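Local coordinates for protein putative angiotensinogen (Lampetra fluviatilis, PDB 5INW) that belongs to the serpin family, binds heparin and inhibits thrombin, with heparin promoting the inhibition by acting as a template, at residues G89-K94 against D133-F138; V120-N125 against R186-T191; V175-K180 against N216-K221. The protein carries 1 engineered substitution. All coordinates share one frame; numbering follows the deposited sequence.

Contact 1: G89-K94 against D133-F138; sequences GFRLYK and DTALGF
R91 reaches across from the C-terminal half of helix 77-96 to the last turn of helix 126-136, where its NH2 donates a hydrogen bond of 3.1 Å to A135 O. The backbones stand well apart, R91 CA lying 9.5 Å from A135 CA, and the long arginine alone spans the gap. Its chain is not fully extended: bends at CB-CG (chi2 148°) and at CG-CD (chi3 43°) turn the guanidinium edge-on to the peptide carbonyl. The oxygen therefore lies almost exactly in the guanidinium plane, and the N-H points at it nearly straight, with an angle of 169°. Seen from the acceptor, the donor arrives in the carbonyl plane on a lone pair. NH1 is farther away, 3.6 Å from A135 O, so a single nitrogen makes the bond. Around it the packing is slight: R91 NH2 lies 3.8 Å from A135 CB, the methyl group flanking the bond.

A135 O belongs to the end of its helix, since G137 already departs with positive phi. The donor thus meets the C-terminal, partly negative end of a helix, which would probably favour the arginine's positive charge. Helix 361-369 touches both partners, M367 meeting R91 and M369 meeting A135, while F90 and Y93 of the first helix pack on M27 of the separate C-terminal peptide chain. This is a side-chain-to-backbone bond of arginine with a helix C-terminal carbonyl, here joining neighbouring helices in the helical part of the serpin fold.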
loop_
_atom_site.group_PDB
_atom_site.type_symbol
_atom_site.label_atom_id
_atom_site.label_comp_id
_atom_site.label_asym_id
_atom_site.label_seq_id
_atom_site.Cartn_x
_atom_site.Cartn_y
_atom_site.Cartn_z
ATOM N N GLY A 89 -4.952 3.262 -6.380
ATOM C CA GLY A 89 -4.846 1.966 -5.749
ATOM C C GLY A 89 -5.764 0.959 -6.397
ATOM O O GLY A 89 -5.356 -0.150 -6.743
ATOM N N PHE A 90 -7.033 1.352 -6.552
ATOM C CA PHE A 90 -8.062 0.443 -7.065
ATOM C C PHE A 90 -7.766 0.080 -8.540
ATOM O O PHE A 90 -7.743 -1.081 -8.932
ATOM C CB PHE A 90 -9.427 1.070 -6.888
ATOM C CG PHE A 90 -9.897 1.163 -5.455
ATOM C CD1 PHE A 90 -9.844 0.065 -4.581
ATOM C CD2 PHE A 90 -10.466 2.356 -4.972
ATOM C CE1 PHE A 90 -10.331 0.168 -3.248
ATOM C CE2 PHE A 90 -10.923 2.465 -3.650
ATOM C CZ PHE A 90 -10.853 1.381 -2.785
ATOM N N ARG A 91 -7.457 1.089 -9.328
ATOM C CA ARG A 91 -6.997 0.860 -10.673
ATOM C C ARG A 91 -5.833 -0.132 -10.684
ATOM O O ARG A 91 -5.777 -1.019 -11.532
ATOM C CB ARG A 91 -6.657 2.190 -11.368
ATOM C CG ARG A 91 -7.892 2.840 -12.002
ATOM C CD ARG A 91 -7.880 4.366 -12.027
ATOM N NE ARG A 91 -6.566 4.904 -12.422
ATOM C CZ ARG A 91 -5.978 6.011 -11.935
ATOM N NH1 ARG A 91 -6.575 6.790 -11.017
ATOM N NH2 ARG A 91 -4.758 6.340 -12.372
ATOM N N LEU A 92 -4.940 -0.026 -9.724
ATOM C CA LEU A 92 -3.832 -0.934 -9.699
ATOM C C LEU A 92 -4.314 -2.305 -9.317
ATOM O O LEU A 92 -3.865 -3.298 -9.884
ATOM C CB LEU A 92 -2.751 -0.439 -8.747
ATOM C CG LEU A 92 -1.585 -1.380 -8.472
ATOM C CD1 LEU A 92 -0.834 -1.615 -9.768
ATOM C CD2 LEU A 92 -0.635 -0.781 -7.442
ATOM N N TYR A 93 -5.221 -2.358 -8.353
ATOM C CA TYR A 93 -5.761 -3.634 -7.900
ATOM C C TYR A 93 -6.255 -4.418 -9.082
ATOM O O TYR A 93 -5.978 -5.609 -9.208
ATOM C CB TYR A 93 -6.923 -3.411 -6.944
ATOM C CG TYR A 93 -7.357 -4.611 -6.106
ATOM C CD1 TYR A 93 -8.210 -5.576 -6.609
ATOM C CD2 TYR A 93 -6.966 -4.733 -4.762
ATOM C CE1 TYR A 93 -8.612 -6.644 -5.830
ATOM C CE2 TYR A 93 -7.410 -5.767 -3.968
ATOM C CZ TYR A 93 -8.223 -6.734 -4.509
ATOM O OH TYR A 93 -8.624 -7.811 -3.726
ATOM N N LYS A 94 -7.000 -3.729 -9.935
ATOM C CA LYS A 94 -7.607 -4.314 -11.099
ATOM C C LYS A 94 -6.636 -4.865 -12.092
ATOM O O LYS A 94 -6.933 -5.852 -12.714
ATOM C CB LYS A 94 -8.467 -3.289 -11.787
ATOM C CG LYS A 94 -9.771 -3.088 -11.044
ATOM C CD LYS A 94 -10.406 -1.751 -11.421
ATOM C CE LYS A 94 -11.874 -1.700 -11.019
ATOM N NZ LYS A 94 -12.119 -2.325 -9.679
ATOM N N ASP A 133 0.929 12.881 -14.088
ATOM C CA ASP A 133 -0.108 13.777 -13.525
ATOM C C ASP A 133 -1.488 13.186 -13.709
ATOM O O ASP A 133 -2.281 13.165 -12.773
ATOM C CB ASP A 133 -0.146 15.157 -14.203
ATOM C CG ASP A 133 1.114 16.013 -13.968
ATOM O OD1 ASP A 133 1.752 15.912 -12.916
ATOM O OD2 ASP A 133 1.432 16.845 -14.845
ATOM N N THR A 134 -1.799 12.688 -14.911
ATOM C CA THR A 134 -3.140 12.105 -15.123
ATOM C C THR A 134 -3.331 10.870 -14.196
ATOM O O THR A 134 -4.328 10.782 -13.496
ATOM C CB THR A 134 -3.532 11.923 -16.610
ATOM O OG1 THR A 134 -2.573 11.108 -17.278
ATOM C CG2 THR A 134 -3.603 13.277 -17.303
ATOM N N ALA A 135 -2.356 9.988 -14.088
ATOM C CA ALA A 135 -2.539 8.901 -13.163
ATOM C C ALA A 135 -2.752 9.362 -11.694
ATOM O O ALA A 135 -3.629 8.839 -11.002
ATOM C CB ALA A 135 -1.409 7.909 -13.284
ATOM N N LEU A 136 -1.977 10.318 -11.212
ATOM C CA LEU A 136 -2.068 10.728 -9.791
ATOM C C LEU A 136 -3.184 11.736 -9.418
ATOM O O LEU A 136 -3.338 12.045 -8.228
ATOM C CB LEU A 136 -0.741 11.352 -9.328
ATOM C CG LEU A 136 0.578 10.578 -9.383
ATOM C CD1 LEU A 136 1.734 11.459 -8.903
ATOM C CD2 LEU A 136 0.517 9.313 -8.558
ATOM N N GLY A 137 -3.910 12.296 -10.391
ATOM C CA GLY A 137 -5.005 13.227 -10.097
ATOM C C GLY A 137 -4.686 14.515 -9.334
ATOM O O GLY A 137 -3.544 14.982 -9.269
ATOM N N PHE A 138 -5.738 15.077 -8.749
ATOM C CA PHE A 138 -5.731 16.452 -8.257
ATOM C C PHE A 138 -5.854 16.553 -6.725
ATOM O O PHE A 138 -5.327 17.487 -6.105
ATOM C CB PHE A 138 -6.815 17.304 -8.984
ATOM C CG PHE A 138 -8.232 16.732 -8.941
ATOM C CD1 PHE A 138 -8.947 16.640 -7.722
ATOM C CD2 PHE A 138 -8.870 16.348 -10.136
ATOM C CE1 PHE A 138 -10.234 16.148 -7.700
ATOM C CE2 PHE A 138 -10.157 15.862 -10.111
ATOM C CZ PHE A 138 -10.839 15.758 -8.894
#

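Contact 2: V120-N125 against R186-T191; sequences VTAGAN and RQFTRT
A small, mainly apolar contact joins the C-terminal end of helix 110-122 to the first turns of helix 186-196, helices B and E in serpin nomenclature. F188 brings one edge of its ring to the A122-G123 peptide, with CE1 3.8 Å from G123 N and CD1 3.8 Å from G123 CA. The carbonyl carbon of A122 lies in the plane of the ring, so the aromatic C-H edge, not a face, meets the backbone. CG is anti to the backbone N (chi1 174°), which swings the ring away from its own helix toward the turn. G123 adds no side chain at this place, and F188 CA comes within 6.3 Å of G123 CA.

The methyl group of A122 completes the interface, lying 4.3 Å from F188 CE1 and 4.2 Å from T191 OG1. T191 sits three residues after F188, on the same side of the helix. Its hydroxyl is engaged within that helix: OG1 donates to Q187 O over 3.0 Å, in the carbonyl plane on a lone pair, and this oxygen also accepts from T191 N. Beyond the segments, I382 packs on F188, and G123 is backbone-bonded to R381. An alanine at F188 would take away the whole ring edge, and this would probably open a gap beside the A122-G123 peptide and leave the A122 methyl, within this contact, with T191 alone.

With no hydrogen bond or charge pair between the two segments, the contact rests on shape: van der Waals touching of a ring edge, a methyl and a bare glycine, while the threonine hydroxyl keeps its bond inside its own helix.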
loop_
_atom_site.group_PDB
_atom_site.type_symbol
_atom_site.label_atom_id
_atom_site.label_comp_id
_atom_site.label_asym_id
_atom_site.label_seq_id
_atom_site.Cartn_x
_atom_site.Cartn_y
_atom_site.Cartn_z
ATOM N N VAL A 120 9.166 10.892 -8.706
ATOM C CA VAL A 120 9.451 10.778 -10.137
ATOM C C VAL A 120 8.728 11.892 -10.896
ATOM O O VAL A 120 9.260 12.445 -11.870
ATOM C CB VAL A 120 9.063 9.343 -10.689
ATOM C CG1 VAL A 120 9.207 9.244 -12.214
ATOM C CG2 VAL A 120 9.918 8.258 -10.059
ATOM N N THR A 121 7.508 12.192 -10.469
ATOM C CA THR A 121 6.734 13.253 -11.137
ATOM C C THR A 121 7.438 14.596 -11.037
ATOM O O THR A 121 7.516 15.325 -11.989
ATOM C CB THR A 121 5.309 13.336 -10.546
ATOM O OG1 THR A 121 4.681 12.043 -10.682
ATOM C CG2 THR A 121 4.508 14.394 -11.237
ATOM N N ALA A 122 7.980 14.866 -9.859
ATOM C CA ALA A 122 8.709 16.073 -9.581
ATOM C C ALA A 122 9.896 16.286 -10.460
ATOM O O ALA A 122 10.285 17.422 -10.701
ATOM C CB ALA A 122 9.149 16.075 -8.131
ATOM N N GLY A 123 10.481 15.218 -10.963
ATOM C CA GLY A 123 11.539 15.324 -11.969
ATOM C C GLY A 123 11.130 15.102 -13.432
ATOM O O GLY A 123 11.991 15.072 -14.319
ATOM N N ALA A 124 9.843 14.927 -13.700
ATOM C CA ALA A 124 9.439 14.547 -15.031
ATOM C C ALA A 124 9.198 15.796 -15.762
ATOM O O ALA A 124 8.860 16.834 -15.173
ATOM C CB ALA A 124 8.174 13.718 -15.013
ATOM N N ASN A 125 9.400 15.703 -17.069
ATOM C CA ASN A 125 8.834 16.691 -17.973
ATOM C C ASN A 125 8.178 16.092 -19.226
ATOM O O ASN A 125 8.311 14.911 -19.509
ATOM C CB ASN A 125 9.863 17.734 -18.343
ATOM C CG ASN A 125 9.254 19.110 -18.355
ATOM O OD1 ASN A 125 8.620 19.552 -17.379
ATOM N ND2 ASN A 125 9.369 19.776 -19.471
ATOM N N ARG A 186 18.404 22.302 -8.439
ATOM C CA ARG A 186 17.963 22.648 -7.099
ATOM C C ARG A 186 16.435 22.710 -6.907
ATOM O O ARG A 186 15.920 22.512 -5.788
ATOM C CB ARG A 186 18.560 23.954 -6.700
ATOM C CG ARG A 186 18.392 24.196 -5.238
ATOM C CD ARG A 186 19.111 25.463 -4.911
ATOM N NE ARG A 186 18.443 26.638 -5.464
ATOM C CZ ARG A 186 18.884 27.869 -5.294
ATOM N NH1 ARG A 186 20.020 28.088 -4.614
ATOM N NH2 ARG A 186 18.203 28.876 -5.817
ATOM N N GLN A 187 15.708 22.973 -7.982
ATOM C CA GLN A 187 14.271 23.084 -7.865
ATOM C C GLN A 187 13.732 21.677 -7.607
ATOM O O GLN A 187 12.744 21.472 -6.838
ATOM C CB GLN A 187 13.677 23.774 -9.109
ATOM C CG GLN A 187 14.058 25.243 -9.263
ATOM C CD GLN A 187 15.280 25.488 -10.138
ATOM O OE1 GLN A 187 16.087 24.579 -10.418
ATOM N NE2 GLN A 187 15.452 26.760 -10.551
ATOM N N PHE A 188 14.424 20.701 -8.185
ATOM C CA PHE A 188 14.126 19.307 -7.891
ATOM C C PHE A 188 14.432 18.926 -6.440
ATOM O O PHE A 188 13.596 18.335 -5.785
ATOM C CB PHE A 188 14.860 18.368 -8.835
ATOM C CG PHE A 188 14.688 16.932 -8.478
ATOM C CD1 PHE A 188 13.503 16.255 -8.816
ATOM C CD2 PHE A 188 15.679 16.240 -7.800
ATOM C CE1 PHE A 188 13.321 14.908 -8.524
ATOM C CE2 PHE A 188 15.498 14.876 -7.480
ATOM C CZ PHE A 188 14.314 14.216 -7.836
ATOM N N THR A 189 15.613 19.269 -5.929
ATOM C CA THR A 189 16.014 18.817 -4.579
ATOM C C THR A 189 15.229 19.432 -3.462
ATOM O O THR A 189 14.912 18.754 -2.486
ATOM C CB THR A 189 17.480 19.113 -4.271
ATOM O OG1 THR A 189 17.746 20.497 -4.470
ATOM C CG2 THR A 189 18.332 18.290 -5.147
ATOM N N ARG A 190 14.868 20.681 -3.662
ATOM C CA ARG A 190 14.054 21.404 -2.731
ATOM C C ARG A 190 12.596 21.007 -2.769
ATOM O O ARG A 190 11.980 20.973 -1.690
ATOM C CB ARG A 190 14.118 22.893 -2.998
ATOM C CG ARG A 190 15.472 23.438 -2.722
ATOM C CD ARG A 190 15.447 24.917 -2.912
ATOM N NE ARG A 190 16.657 25.506 -2.342
ATOM C CZ ARG A 190 16.972 26.790 -2.392
ATOM N NH1 ARG A 190 16.144 27.647 -2.955
ATOM N NH2 ARG A 190 18.123 27.203 -1.896
ATOM N N THR A 191 11.998 20.750 -3.942
ATOM C CA THR A 191 10.598 20.259 -3.908
ATOM C C THR A 191 10.551 18.865 -3.297
ATOM O O THR A 191 9.560 18.562 -2.635
ATOM C CB THR A 191 9.834 20.233 -5.236
ATOM O OG1 THR A 191 10.607 19.510 -6.128
ATOM C CG2 THR A 191 9.620 21.618 -5.817
#

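Contact 3: V175-K180 against N216-K221; sequences VVFSKK and NAYIEK
F177 and I219 meet where helix 208-221 lies over the face of the main sheet, the serpin arrangement in which this helix, helix F, packs on sheet A. The far edge of the F177 ring enters beside the isoleucine, with CE2 4.0 Å from I219 CD1 and CZ 4.1 Å from I219 CG1. On the other side of CZ, the ring meets the methylene of the neighbouring tyrosine, F177 CE1 lying 4.3 Å from Y218 CB. The second strand residue on this side, V175, sets its CG1 against the tyrosine ring at an oblique approach. No hydrogen bond joins the two segments; the first shell is wholly hydrocarbon.

Torsions aim these groups. The F177 ring stands anti to its own carbonyl carbon (chi1 -58°), which projects it toward the helix, while in V175 the branch anti to the backbone nitrogen (CG1, chi1 -176°) is the one that meets the Y218 ring. The axes of strand 175-179 and helix 216-221 run nearly antiparallel, at 158°, with 10.5 Å between them at closest approach.

Further out, the sheet fixes the strand: V175 and F177 are backbone-bonded to V243 and V241 of strand 238-251, and V176 and S178 to R201 of strand 200-203. R201 and V203 also pack on the F177 side chain. On the helix side, I219 packs on I231, whose carbonyl oxygen accepts a bond from N216 ND2. The V175 CG1 methyl touches both rings, 3.5 Å above the F177 ring plane near its rim and, across the interface, 3.9 Å from both CD2 and CE2 of Y218.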
loop_
_atom_site.group_PDB
_atom_site.type_symbol
_atom_site.label_atom_id
_atom_site.label_comp_id
_atom_site.label_asym_id
_atom_site.label_seq_id
_atom_site.Cartn_x
_atom_site.Cartn_y
_atom_site.Cartn_z
ATOM N N VAL A 175 13.097 8.386 0.877
ATOM C CA VAL A 175 14.549 8.541 0.804
ATOM C C VAL A 175 14.951 8.506 -0.637
ATOM O O VAL A 175 14.382 7.722 -1.401
ATOM C CB VAL A 175 15.291 7.442 1.577
ATOM C CG1 VAL A 175 16.787 7.704 1.547
ATOM C CG2 VAL A 175 14.842 7.441 3.040
ATOM N N VAL A 176 15.853 9.406 -1.023
ATOM C CA VAL A 176 16.312 9.491 -2.380
ATOM C C VAL A 176 17.825 9.446 -2.418
ATOM O O VAL A 176 18.545 10.341 -1.908
ATOM C CB VAL A 176 15.796 10.765 -3.085
ATOM C CG1 VAL A 176 16.378 10.882 -4.491
ATOM C CG2 VAL A 176 14.250 10.785 -3.135
ATOM N N PHE A 177 18.332 8.411 -3.058
ATOM C CA PHE A 177 19.770 8.290 -3.276
ATOM C C PHE A 177 20.120 8.759 -4.684
ATOM O O PHE A 177 19.391 8.483 -5.634
ATOM C CB PHE A 177 20.200 6.833 -3.065
ATOM C CG PHE A 177 19.872 6.297 -1.722
ATOM C CD1 PHE A 177 20.645 6.647 -0.623
ATOM C CD2 PHE A 177 18.757 5.438 -1.548
ATOM C CE1 PHE A 177 20.373 6.140 0.634
ATOM C CE2 PHE A 177 18.464 4.917 -0.264
ATOM C CZ PHE A 177 19.277 5.289 0.838
ATOM N N SER A 178 21.271 9.386 -4.829
ATOM C CA SER A 178 21.723 9.902 -6.122
ATOM C C SER A 178 23.184 9.534 -6.401
ATOM O O SER A 178 24.016 9.481 -5.481
ATOM C CB SER A 178 21.503 11.424 -6.143
ATOM O OG SER A 178 22.177 12.037 -7.217
ATOM N N LYS A 179 23.493 9.324 -7.689
ATOM C CA LYS A 179 24.909 9.083 -8.139
ATOM C C LYS A 179 25.847 10.193 -7.697
ATOM O O LYS A 179 25.505 11.379 -7.762
ATOM C CB LYS A 179 25.013 8.938 -9.643
ATOM C CG LYS A 179 26.272 8.276 -10.146
ATOM C CD LYS A 179 26.248 8.212 -11.673
ATOM C CE LYS A 179 27.070 7.063 -12.243
ATOM N NZ LYS A 179 28.537 7.301 -12.162
ATOM N N LYS A 180 27.007 9.794 -7.203
ATOM C CA LYS A 180 27.914 10.716 -6.523
ATOM C C LYS A 180 28.407 11.818 -7.426
ATOM O O LYS A 180 28.440 12.968 -7.021
ATOM C CB LYS A 180 29.116 9.983 -5.915
ATOM C CG LYS A 180 29.863 10.812 -4.875
ATOM C CD LYS A 180 31.025 10.033 -4.284
ATOM C CE LYS A 180 32.222 10.161 -5.207
ATOM N NZ LYS A 180 33.434 9.500 -4.677
ATOM N N ASN A 216 21.003 0.491 2.678
ATOM C CA ASN A 216 20.210 -0.225 3.662
ATOM C C ASN A 216 20.472 0.239 5.050
ATOM O O ASN A 216 19.540 0.387 5.819
ATOM C CB ASN A 216 20.409 -1.719 3.583
ATOM C CG ASN A 216 19.715 -2.327 2.393
ATOM O OD1 ASN A 216 18.584 -1.965 2.061
ATOM N ND2 ASN A 216 20.392 -3.245 1.718
ATOM N N ALA A 217 21.722 0.491 5.376
ATOM C CA ALA A 217 22.084 1.017 6.704
ATOM C C ALA A 217 21.438 2.388 6.942
ATOM O O ALA A 217 20.958 2.645 8.031
ATOM C CB ALA A 217 23.601 1.130 6.823
ATOM N N TYR A 218 21.414 3.261 5.927
ATOM C CA TYR A 218 20.732 4.550 6.061
ATOM C C TYR A 218 19.249 4.388 6.281
ATOM O O TYR A 218 18.665 5.095 7.096
ATOM C CB TYR A 218 20.931 5.424 4.830
ATOM C CG TYR A 218 20.401 6.851 5.023
ATOM C CD1 TYR A 218 21.227 7.878 5.527
ATOM C CD2 TYR A 218 19.087 7.175 4.697
ATOM C CE1 TYR A 218 20.750 9.177 5.667
ATOM C CE2 TYR A 218 18.617 8.454 4.854
ATOM C CZ TYR A 218 19.436 9.444 5.343
ATOM O OH TYR A 218 18.918 10.701 5.490
ATOM N N ILE A 219 18.635 3.474 5.532
ATOM C CA ILE A 219 17.202 3.272 5.630
ATOM C C ILE A 219 16.860 2.773 7.026
ATOM O O ILE A 219 15.920 3.266 7.663
ATOM C CB ILE A 219 16.691 2.340 4.534
ATOM C CG1 ILE A 219 16.762 3.064 3.223
ATOM C CG2 ILE A 219 15.260 1.910 4.783
ATOM C CD1 ILE A 219 16.655 2.147 2.040
ATOM N N GLU A 220 17.643 1.814 7.493
ATOM C CA GLU A 220 17.440 1.227 8.803
ATOM C C GLU A 220 17.610 2.245 9.924
ATOM O O GLU A 220 16.826 2.249 10.852
ATOM C CB GLU A 220 18.405 0.067 9.003
ATOM C CG GLU A 220 18.052 -0.811 10.177
ATOM C CD GLU A 220 18.983 -1.991 10.339
ATOM O OE1 GLU A 220 19.134 -2.746 9.347
ATOM O OE2 GLU A 220 19.548 -2.156 11.454
ATOM N N LYS A 221 18.636 3.081 9.836
ATOM C CA LYS A 221 18.876 4.148 10.814
ATOM C C LYS A 221 17.638 5.001 10.971
ATOM O O LYS A 221 17.132 5.189 12.068
ATOM C CB LYS A 221 20.122 5.007 10.407
ATOM C CG LYS A 221 21.465 4.378 10.785
ATOM C CD LYS A 221 22.590 5.126 10.077
ATOM C CE LYS A 221 23.964 4.603 10.474
ATOM N NZ LYS A 221 24.999 5.686 10.443
#

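From the N terminus, helix 77-96 opens contact 1, which closes when the chain reaches the end of helix 126-136. Contact 2 has opened by then, at the end of helix 110-122, so these two loops cross, and they touch: T121 packs on L136 and D133. Contact 2 closes only at helix 186-196, after strand 168-179 has opened contact 3; this second pair of loops also crosses, its nearest atoms about 5 Å apart. Contact 3 closes at helix 208-221. Contacts 1 and 3 are in series, with centres about 27 Å apart. Contacts 1 and 2 join helices to one another, contact 3 joins sheet to helix, and strand 168-179 leading into helix 186-196 links the two groups.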